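Local structure of prephenate dehydratase:Amino acid-binding ACT (6VH5) at residues A[107-112]-A[166-171]; A[203-208]-A[288-293]; A[217-222]-A[261-266]. The protein probably converts prephenate to phenylpyruvate, with release of carbon dioxide and water, in phenylalanine biosynthesis, and binds phenylalanine through its ACT domain. One frame throughout, in Å; residues are numbered along the deposited sequence.

Contact 1. Residues A[107-112]-A[166-171]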
loop_
_atom_site.group_PDB
_atom_site.type_symbol
_atom_site.label_atom_id
_atom_site.label_comp_id
_atom_site.label_asym_id
_atom_site.label_seq_id
_atom_site.Cartn_x
_atom_site.Cartn_y
_atom_site.Cartn_z
ATOM N N PHE A 107 20.436 -1.096 -3.446
ATOM C CA PHE A 107 20.709 0.076 -4.264
ATOM C C PHE A 107 22.189 0.170 -4.589
ATOM O O PHE A 107 23.042 -0.020 -3.715
ATOM C CB PHE A 107 20.291 1.364 -3.556
ATOM C CG PHE A 107 18.841 1.646 -3.634
ATOM C CD1 PHE A 107 18.016 1.364 -2.569
ATOM C CD2 PHE A 107 18.297 2.184 -4.790
ATOM C CE1 PHE A 107 16.670 1.618 -2.647
ATOM C CE2 PHE A 107 16.950 2.443 -4.877
ATOM C CZ PHE A 107 16.129 2.153 -3.805
ATOM N N GLN A 108 22.484 0.513 -5.840
ATOM C CA GLN A 108 23.850 0.677 -6.314
ATOM C C GLN A 108 24.059 2.120 -6.748
ATOM O O GLN A 108 23.223 2.684 -7.462
ATOM C CB GLN A 108 24.143 -0.278 -7.476
ATOM C CG GLN A 108 23.540 -1.671 -7.303
ATOM C CD GLN A 108 24.176 -2.451 -6.167
ATOM O OE1 GLN A 108 25.208 -2.052 -5.621
ATOM N NE2 GLN A 108 23.549 -3.560 -5.788
ATOM N N LEU A 109 25.173 2.709 -6.316
ATOM C CA LEU A 109 25.566 4.047 -6.747
ATOM C C LEU A 109 26.303 3.898 -8.071
ATOM O O LEU A 109 27.385 3.306 -8.130
ATOM C CB LEU A 109 26.429 4.728 -5.684
ATOM C CG LEU A 109 27.114 6.063 -6.011
ATOM C CD1 LEU A 109 26.117 7.200 -6.207
ATOM C CD2 LEU A 109 28.094 6.410 -4.890
ATOM N N MET A 110 25.707 4.405 -9.139
ATOM C CA MET A 110 26.235 4.188 -10.473
ATOM C C MET A 110 26.484 5.523 -11.156
ATOM O O MET A 110 25.764 6.500 -10.935
ATOM C CB MET A 110 25.285 3.331 -11.322
ATOM C CG MET A 110 23.857 3.786 -11.283
ATOM S SD MET A 110 22.754 2.603 -12.082
ATOM C CE MET A 110 22.759 1.248 -10.900
ATOM N N VAL A 111 27.507 5.540 -12.004
ATOM C CA VAL A 111 27.963 6.746 -12.682
ATOM C C VAL A 111 28.355 6.392 -14.112
ATOM O O VAL A 111 28.405 5.222 -14.498
ATOM C CB VAL A 111 29.152 7.406 -11.951
ATOM C CG1 VAL A 111 28.722 7.926 -10.580
ATOM C CG2 VAL A 111 30.304 6.414 -11.818
ATOM N N LEU A 112 28.645 7.421 -14.898
ATOM C CA LEU A 112 29.098 7.181 -16.254
ATOM C C LEU A 112 30.454 6.475 -16.229
ATOM O O LEU A 112 31.209 6.603 -15.260
ATOM C CB LEU A 112 29.196 8.488 -17.031
ATOM C CG LEU A 112 27.887 9.236 -17.280
ATOM C CD1 LEU A 112 28.196 10.678 -17.686
ATOM C CD2 LEU A 112 27.053 8.530 -18.349
ATOM N N ALA A 166 25.095 11.195 -10.709
ATOM C CA ALA A 166 25.087 9.797 -10.309
ATOM C C ALA A 166 23.651 9.314 -10.090
ATOM O O ALA A 166 22.713 10.106 -9.962
ATOM C CB ALA A 166 25.912 9.597 -9.041
ATOM N N ALA A 167 23.473 8.000 -10.069
ATOM C CA ALA A 167 22.152 7.428 -9.827
ATOM C C ALA A 167 22.220 6.349 -8.751
ATOM O O ALA A 167 23.245 5.684 -8.581
ATOM C CB ALA A 167 21.536 6.836 -11.110
ATOM N N LEU A 168 21.103 6.178 -8.038
ATOM C CA LEU A 168 20.887 5.065 -7.115
ATOM C C LEU A 168 19.805 4.186 -7.725
ATOM O O LEU A 168 18.646 4.605 -7.817
ATOM C CB LEU A 168 20.455 5.564 -5.741
ATOM C CG LEU A 168 21.408 6.451 -4.967
ATOM C CD1 LEU A 168 20.686 7.074 -3.792
ATOM C CD2 LEU A 168 22.572 5.610 -4.500
ATOM N N ALA A 169 20.173 2.967 -8.107
ATOM C CA ALA A 169 19.297 2.125 -8.909
ATOM C C ALA A 169 19.642 0.669 -8.648
ATOM O O ALA A 169 20.708 0.361 -8.097
ATOM C CB ALA A 169 19.432 2.465 -10.402
ATOM N N PRO A 170 18.760 -0.260 -9.038
ATOM C CA PRO A 170 19.075 -1.686 -8.893
ATOM C C PRO A 170 20.237 -2.085 -9.787
ATOM O O PRO A 170 20.491 -1.475 -10.827
ATOM C CB PRO A 170 17.780 -2.387 -9.333
ATOM C CG PRO A 170 16.700 -1.364 -9.136
ATOM C CD PRO A 170 17.378 -0.059 -9.503
ATOM N N ARG A 171 20.919 -3.160 -9.379
ATOM C CA ARG A 171 22.104 -3.615 -10.101
ATOM C C ARG A 171 21.808 -3.849 -11.581
ATOM O O ARG A 171 22.657 -3.575 -12.438
ATOM C CB ARG A 171 22.650 -4.889 -9.453
ATOM C CG ARG A 171 23.751 -5.570 -10.259
ATOM C CD ARG A 171 24.301 -6.797 -9.554
ATOM N NE ARG A 171 24.603 -6.512 -8.156
ATOM C CZ ARG A 171 25.750 -5.995 -7.720
ATOM N NH1 ARG A 171 25.920 -5.773 -6.424
ATOM N NH2 ARG A 171 26.717 -5.683 -8.577
#
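Phe107 lays its ring edge against the backbone where Leu168 passes into Ala169: CD2 lies 3.9 Å from Leu168 C, with Ala169 N in the plane of the ring. Gln108 opens the antiparallel ladder, pairing with Ala169 through two backbone hydrogen bonds, of which Gln108 N to Ala169 O is 2.9 Å. Its side chain, bent at the second torsion (chi2 -67°), packs CG against the peptide that joins Pro170 to Arg171 and places the amide obliquely over one face of the Arg171 guanidinium, the planes 52° apart. NE2 of Gln108 and NH1 of Arg171, both donors, approach to 3.3 Å without bonding; the amide oxygen OE1 is instead held by the backbone N of Asn185. Leu109, in a non-hydrogen-bonded pair with Leu168, leans along the strand so that CD1 meets Ala166 CB at 3.7 Å, while its CB touches CD2 of Leu168. Met110 pairs with Ala167 on the other face. Here the bonds are straighter: Met110 N to Ala167 O is 2.8 Å, and Ala167 N answers to Met110 O. With CG between the backbone N and the carbonyl carbon (chi1 48°), the methionine runs along the small side chains, CG at Ala167 CB and CE 3.6 Å from Ala169 CB. Val111 finishes the apolar contact, CG1 lying 3.6 Å from Ala166 CB. Helix 150-160 covers the Met110 and Ala167 face through Ala154 and Val157, and strand 180-183 flanks 108-111 on its far side. One antiparallel strand, 108-111, thus lies beside 165-169 in a mixed five-stranded sheet flanked by helices, as in the lobes of the type 2 periplasmic-binding-protein fold to which prephenate dehydratase domains belong.

Contact 2. Residues A[203-208]-A[288-293]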
loop_
_atom_site.group_PDB
_atom_site.type_symbol
_atom_site.label_atom_id
_atom_site.label_comp_id
_atom_site.label_asym_id
_atom_site.label_seq_id
_atom_site.Cartn_x
_atom_site.Cartn_y
_atom_site.Cartn_z
ATOM N N LYS A 203 -6.305 -20.886 -14.530
ATOM C CA LYS A 203 -6.109 -21.502 -13.234
ATOM C C LYS A 203 -5.207 -22.720 -13.354
ATOM O O LYS A 203 -5.305 -23.498 -14.307
ATOM C CB LYS A 203 -7.470 -21.897 -12.650
ATOM C CG LYS A 203 -7.473 -23.010 -11.593
ATOM C CD LYS A 203 -8.921 -23.464 -11.321
ATOM C CE LYS A 203 -9.027 -24.410 -10.123
ATOM N NZ LYS A 203 -10.413 -24.488 -9.585
ATOM N N GLN A 204 -4.275 -22.836 -12.414
ATOM C CA GLN A 204 -3.371 -23.977 -12.361
ATOM C C GLN A 204 -2.975 -24.147 -10.910
ATOM O O GLN A 204 -2.427 -23.219 -10.309
ATOM C CB GLN A 204 -2.127 -23.764 -13.234
ATOM C CG GLN A 204 -0.991 -24.759 -12.969
ATOM C CD GLN A 204 0.095 -24.208 -12.034
ATOM O OE1 GLN A 204 0.389 -23.012 -12.037
ATOM N NE2 GLN A 204 0.693 -25.087 -11.237
ATOM N N TRP A 205 -3.240 -25.320 -10.360
ATOM C CA TRP A 205 -2.876 -25.634 -8.994
ATOM C C TRP A 205 -1.613 -26.480 -8.987
ATOM O O TRP A 205 -1.471 -27.401 -9.795
ATOM C CB TRP A 205 -4.024 -26.368 -8.305
ATOM C CG TRP A 205 -5.167 -25.468 -7.912
ATOM C CD1 TRP A 205 -5.314 -24.143 -8.222
ATOM C CD2 TRP A 205 -6.291 -25.818 -7.088
ATOM N NE1 TRP A 205 -6.470 -23.653 -7.653
ATOM C CE2 TRP A 205 -7.088 -24.660 -6.956
ATOM C CE3 TRP A 205 -6.699 -26.997 -6.450
ATOM C CZ2 TRP A 205 -8.264 -24.647 -6.210
ATOM C CZ3 TRP A 205 -7.874 -26.986 -5.711
ATOM C CH2 TRP A 205 -8.643 -25.817 -5.599
ATOM N N ALA A 206 -0.725 -26.203 -8.033
ATOM C CA ALA A 206 0.414 -27.078 -7.819
ATOM C C ALA A 206 -0.085 -28.424 -7.319
ATOM O O ALA A 206 -1.149 -28.523 -6.702
ATOM C CB ALA A 206 1.390 -26.459 -6.820
ATOM N N ALA A 207 0.669 -29.475 -7.630
ATOM C CA ALA A 207 0.270 -30.807 -7.201
ATOM C C ALA A 207 0.382 -30.938 -5.684
ATOM O O ALA A 207 1.224 -30.301 -5.045
ATOM C CB ALA A 207 1.119 -31.876 -7.882
ATOM N N ARG A 208 -0.496 -31.765 -5.111
ATOM C CA ARG A 208 -0.520 -31.989 -3.668
ATOM C C ARG A 208 0.816 -32.544 -3.186
ATOM O O ARG A 208 1.318 -33.520 -3.756
ATOM C CB ARG A 208 -1.661 -32.938 -3.308
ATOM C CG ARG A 208 -1.744 -33.300 -1.819
ATOM C CD ARG A 208 -2.985 -34.132 -1.597
ATOM N NE ARG A 208 -2.912 -35.456 -2.203
ATOM C CZ ARG A 208 -3.576 -35.788 -3.309
ATOM N NH1 ARG A 208 -4.343 -34.889 -3.906
ATOM N NH2 ARG A 208 -3.482 -37.009 -3.811
ATOM N N VAL A 288 -16.459 -17.868 0.029
ATOM C CA VAL A 288 -15.091 -18.356 0.065
ATOM C C VAL A 288 -14.624 -18.560 -1.365
ATOM O O VAL A 288 -15.274 -19.260 -2.150
ATOM C CB VAL A 288 -14.991 -19.665 0.852
ATOM C CG1 VAL A 288 -13.589 -20.241 0.701
ATOM C CG2 VAL A 288 -15.322 -19.435 2.302
ATOM N N ARG A 289 -13.507 -17.933 -1.715
ATOM C CA ARG A 289 -12.938 -18.031 -3.048
ATOM C C ARG A 289 -11.451 -18.323 -2.931
ATOM O O ARG A 289 -10.707 -17.526 -2.346
ATOM C CB ARG A 289 -13.163 -16.729 -3.815
ATOM C CG ARG A 289 -13.458 -16.882 -5.272
ATOM C CD ARG A 289 -13.553 -15.508 -5.914
ATOM N NE ARG A 289 -12.670 -15.361 -7.064
ATOM C CZ ARG A 289 -12.507 -14.218 -7.720
ATOM N NH1 ARG A 289 -13.168 -13.135 -7.324
ATOM N NH2 ARG A 289 -11.691 -14.150 -8.767
ATOM N N ILE A 290 -11.010 -19.432 -3.513
ATOM C CA ILE A 290 -9.584 -19.743 -3.555
ATOM C C ILE A 290 -8.956 -19.007 -4.734
ATOM O O ILE A 290 -9.342 -19.220 -5.888
ATOM C CB ILE A 290 -9.347 -21.255 -3.652
ATOM C CG1 ILE A 290 -9.756 -21.942 -2.346
ATOM C CG2 ILE A 290 -7.889 -21.525 -3.984
ATOM C CD1 ILE A 290 -9.495 -23.422 -2.327
ATOM N N LEU A 291 -7.984 -18.138 -4.447
ATOM C CA LEU A 291 -7.351 -17.340 -5.486
ATOM C C LEU A 291 -6.076 -17.962 -6.036
ATOM O O LEU A 291 -5.611 -17.541 -7.109
ATOM C CB LEU A 291 -7.056 -15.937 -4.959
ATOM C CG LEU A 291 -8.298 -15.135 -4.579
ATOM C CD1 LEU A 291 -7.901 -13.756 -4.056
ATOM C CD2 LEU A 291 -9.204 -15.013 -5.805
ATOM N N GLY A 292 -5.537 -18.985 -5.375
ATOM C CA GLY A 292 -4.368 -19.657 -5.902
ATOM C C GLY A 292 -3.803 -20.750 -5.021
ATOM O O GLY A 292 -3.969 -20.736 -3.792
ATOM N N VAL A 293 -3.143 -21.719 -5.657
ATOM C CA VAL A 293 -2.507 -22.852 -4.981
ATOM C C VAL A 293 -1.151 -23.044 -5.648
ATOM O O VAL A 293 -1.085 -23.496 -6.801
ATOM C CB VAL A 293 -3.331 -24.139 -5.081
ATOM C CG1 VAL A 293 -2.606 -25.271 -4.374
ATOM C CG2 VAL A 293 -4.735 -23.927 -4.538
HETATM O O HOH W 1 -7.499 -20.619 -7.767
#
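The linker between the last strand of the dehydratase region and the first strand of the ACT sheet is fastened here to 286-295, one of the two outer strands of that sheet within the chain, by a tryptophan ring and one backbone bond. The Trp205 ring lies flat on Val293: CG2 sits 3.4 Å from the centroid of the five-membered ring, only 8° off its normal, a close CH-pi contact. The valine has this methyl anti to its carbonyl carbon, which places it beneath the indole while CB also touches Trp205 CG at 3.6 Å. On the opposite face the aliphatic CE of Lys203 covers the ring nearer its rim, so the indole is sandwiched between valine and lysine carbons. Farther out, Trp205 CZ2 meets CG2 of Ile290 at 3.9 Å, the two side chains crossing at about a right angle.

Ile290 and Val293 both reach the linker because a classic beta bulge lies between them, Leu291 and Gly292 both facing Thr218 of the next strand. A water in the indole plane accepts from Trp205 NE1 at 3.2 Å and donates to Ile290 O at 3.0 Å, bridging the ring to the strand backbone. Ala206 N donates to Val293 O (3.0 Å), standing 44° out of the carbonyl plane. The side chain of Trp205 also touches Pro269, and His268 NE2 bonds Ala206 O.

Contact 3. Residues A[217-222]-A[261-266]. With PHE (phenylalanine), chain J.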
loop_
_atom_site.group_PDB
_atom_site.type_symbol
_atom_site.label_atom_id
_atom_site.label_comp_id
_atom_site.label_asym_id
_atom_site.label_seq_id
_atom_site.Cartn_x
_atom_site.Cartn_y
_atom_site.Cartn_z
ATOM N N THR A 217 -1.788 -21.713 -0.221
ATOM C CA THR A 217 -3.129 -21.483 -0.729
ATOM C C THR A 217 -3.567 -20.102 -0.275
ATOM O O THR A 217 -3.480 -19.779 0.913
ATOM C CB THR A 217 -4.119 -22.563 -0.262
ATOM O OG1 THR A 217 -3.800 -23.802 -0.905
ATOM C CG2 THR A 217 -5.550 -22.178 -0.638
ATOM N N THR A 218 -3.987 -19.281 -1.226
ATOM C CA THR A 218 -4.445 -17.931 -0.948
ATOM C C THR A 218 -5.930 -17.872 -1.250
ATOM O O THR A 218 -6.372 -18.387 -2.280
ATOM C CB THR A 218 -3.678 -16.894 -1.784
ATOM O OG1 THR A 218 -2.300 -16.853 -1.380
ATOM C CG2 THR A 218 -4.291 -15.509 -1.613
ATOM N N PHE A 219 -6.697 -17.282 -0.338
ATOM C CA PHE A 219 -8.136 -17.204 -0.514
ATOM C C PHE A 219 -8.674 -15.960 0.175
ATOM O O PHE A 219 -8.020 -15.364 1.033
ATOM C CB PHE A 219 -8.834 -18.460 0.034
ATOM C CG PHE A 219 -8.587 -18.712 1.506
ATOM C CD1 PHE A 219 -9.472 -18.246 2.464
ATOM C CD2 PHE A 219 -7.475 -19.426 1.922
ATOM C CE1 PHE A 219 -9.250 -18.494 3.818
ATOM C CE2 PHE A 219 -7.242 -19.664 3.263
ATOM C CZ PHE A 219 -8.134 -19.197 4.217
ATOM N N VAL A 220 -9.892 -15.586 -0.212
ATOM C CA VAL A 220 -10.647 -14.530 0.446
ATOM C C VAL A 220 -11.934 -15.144 0.983
ATOM O O VAL A 220 -12.429 -16.149 0.469
ATOM C CB VAL A 220 -10.958 -13.338 -0.486
ATOM C CG1 VAL A 220 -9.687 -12.592 -0.825
ATOM C CG2 VAL A 220 -11.666 -13.809 -1.771
ATOM N N PHE A 221 -12.484 -14.509 2.016
ATOM C CA PHE A 221 -13.761 -14.919 2.593
ATOM C C PHE A 221 -14.360 -13.723 3.319
ATOM O O PHE A 221 -13.648 -12.792 3.709
ATOM C CB PHE A 221 -13.609 -16.112 3.553
ATOM C CG PHE A 221 -12.710 -15.836 4.754
ATOM C CD1 PHE A 221 -13.234 -15.318 5.927
ATOM C CD2 PHE A 221 -11.348 -16.089 4.693
ATOM C CE1 PHE A 221 -12.417 -15.056 7.016
ATOM C CE2 PHE A 221 -10.516 -15.838 5.785
ATOM C CZ PHE A 221 -11.044 -15.312 6.938
ATOM N N ARG A 222 -15.678 -13.760 3.498
ATOM C CA ARG A 222 -16.411 -12.700 4.182
ATOM C C ARG A 222 -17.071 -13.199 5.468
ATOM O O ARG A 222 -17.619 -14.305 5.511
ATOM C CB ARG A 222 -17.472 -12.105 3.258
ATOM C CG ARG A 222 -16.859 -11.381 2.083
ATOM C CD ARG A 222 -17.860 -11.067 1.028
ATOM N NE ARG A 222 -17.196 -10.469 -0.120
ATOM C CZ ARG A 222 -17.767 -9.576 -0.916
ATOM N NH1 ARG A 222 -19.010 -9.187 -0.669
ATOM N NH2 ARG A 222 -17.090 -9.069 -1.940
ATOM N N PHE A 261 -11.652 -10.717 4.115
ATOM C CA PHE A 261 -10.315 -11.073 4.567
ATOM C C PHE A 261 -9.547 -11.696 3.414
ATOM O O PHE A 261 -10.104 -12.453 2.611
ATOM C CB PHE A 261 -10.341 -12.059 5.762
ATOM C CG PHE A 261 -10.668 -11.409 7.084
ATOM C CD1 PHE A 261 -9.643 -10.921 7.907
ATOM C CD2 PHE A 261 -11.989 -11.235 7.485
ATOM C CE1 PHE A 261 -9.928 -10.290 9.112
ATOM C CE2 PHE A 261 -12.285 -10.602 8.685
ATOM C CZ PHE A 261 -11.252 -10.129 9.504
ATOM N N TYR A 262 -8.268 -11.359 3.341
ATOM C CA TYR A 262 -7.334 -11.944 2.393
ATOM C C TYR A 262 -6.355 -12.783 3.198
ATOM O O TYR A 262 -5.794 -12.296 4.179
ATOM C CB TYR A 262 -6.619 -10.836 1.594
ATOM C CG TYR A 262 -5.654 -11.291 0.522
ATOM C CD1 TYR A 262 -5.989 -11.211 -0.828
ATOM C CD2 TYR A 262 -4.375 -11.739 0.857
ATOM C CE1 TYR A 262 -5.086 -11.595 -1.821
ATOM C CE2 TYR A 262 -3.467 -12.138 -0.118
ATOM C CZ TYR A 262 -3.830 -12.065 -1.458
ATOM O OH TYR A 262 -2.929 -12.469 -2.422
ATOM N N ALA A 263 -6.154 -14.035 2.799
ATOM C CA ALA A 263 -5.388 -14.948 3.636
ATOM C C ALA A 263 -4.522 -15.881 2.804
ATOM O O ALA A 263 -4.908 -16.293 1.705
ATOM C CB ALA A 263 -6.317 -15.783 4.530
ATOM N N ASP A 264 -3.344 -16.193 3.341
ATOM C CA ASP A 264 -2.470 -17.250 2.847
ATOM C C ASP A 264 -2.341 -18.295 3.952
ATOM O O ASP A 264 -2.138 -17.935 5.117
ATOM C CB ASP A 264 -1.062 -16.731 2.505
ATOM C CG ASP A 264 -1.035 -15.670 1.392
ATOM O OD1 ASP A 264 -2.073 -15.349 0.767
ATOM O OD2 ASP A 264 0.078 -15.153 1.148
ATOM N N ILE A 265 -2.456 -19.577 3.599
ATOM C CA ILE A 265 -2.125 -20.669 4.511
ATOM C C ILE A 265 -1.076 -21.538 3.823
ATOM O O ILE A 265 -0.932 -21.542 2.594
ATOM C CB ILE A 265 -3.343 -21.536 4.935
ATOM C CG1 ILE A 265 -3.994 -22.166 3.712
ATOM C CG2 ILE A 265 -4.384 -20.740 5.732
ATOM C CD1 ILE A 265 -5.186 -22.996 4.036
ATOM N N GLU A 266 -0.326 -22.265 4.639
ATOM C CA GLU A 266 0.640 -23.253 4.165
ATOM C C GLU A 266 -0.063 -24.605 4.162
ATOM O O GLU A 266 -0.292 -25.206 5.213
ATOM C CB GLU A 266 1.890 -23.228 5.039
ATOM C CG GLU A 266 2.594 -21.869 4.967
ATOM C CD GLU A 266 3.845 -21.753 5.826
ATOM O OE1 GLU A 266 3.903 -22.343 6.931
ATOM O OE2 GLU A 266 4.783 -21.060 5.375
HETATM N N PHE J . -15.452 -7.664 13.496
HETATM C CA PHE J . -15.365 -9.115 13.391
HETATM C C PHE J . -14.804 -9.762 14.658
HETATM O O PHE J . -14.520 -10.965 14.657
HETATM C CB PHE J . -14.512 -9.522 12.191
HETATM C CG PHE J . -13.227 -8.734 12.055
HETATM C CD1 PHE J . -13.130 -7.696 11.139
HETATM C CD2 PHE J . -12.118 -9.047 12.817
HETATM C CE1 PHE J . -11.949 -6.967 11.006
HETATM C CE2 PHE J . -10.941 -8.330 12.691
HETATM C CZ PHE J . -10.855 -7.286 11.778
HETATM O OXT PHE J . -14.622 -9.108 15.690
#
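Phe221 and Phe261 form the apolar centre on one face of the antiparallel pair: CB of Phe261 lies over the Phe221 ring, 3.5 Å from its CZ. The two rings are nearly parallel, planes 14° apart, but slid so far that they barely overlap. Phe261 also lines the pocket of the bound phenylalanine, its CZ 3.5 Å from ligand CD1; Asn243 and Met244 of the second subunit complete the site by hydrogen bonds to the ligand. Next along this face Ala263 CB sits over the Phe219 ring, whose edge receives Ile265 CG2 at 3.9 Å. Phe219 and Phe221 both hold CG between backbone N and carbonyl carbon (chi1 59° and 61°), turning their rings across the partner strand. On the other face Val220 CG1 touches Tyr262 CD1 at 3.9 Å. At the polar edge Thr218 OG1 donates to Asp264 OD1 (2.6 Å) from above the carboxylate plane and also hydrogen-bonds Tyr294 OH; OD2 of Asp264 salt-bridges Arg195. Six backbone hydrogen bonds join the strands. They form the centre of the four-stranded ACT sheet, between 243-251 and 286-295, with helix 229-240 on the face that carries Phe219, Phe221 and Phe261.

How the contacts relate
From the N terminus, contact 1 comes first: it closes a loop of 53 residues within the dehydratase region and is complete before the others open. Contact 2 then starts in the linker after strand 193-200 and closes only at the last strand, 286-295; contact 3 is nested inside that long loop. Contacts 2 and 3 share the ACT sheet, where Leu291 N and Gly292 O probably hydrogen-bond to Thr218 O and N, at 2.7 and 2.9 Å, joining strand 286-295 to 215-224. Contact 1 lies on the opposite side of the chain's centre, its own centre about 39 Å from that of contact 2 and about 38 Å from that of contact 3.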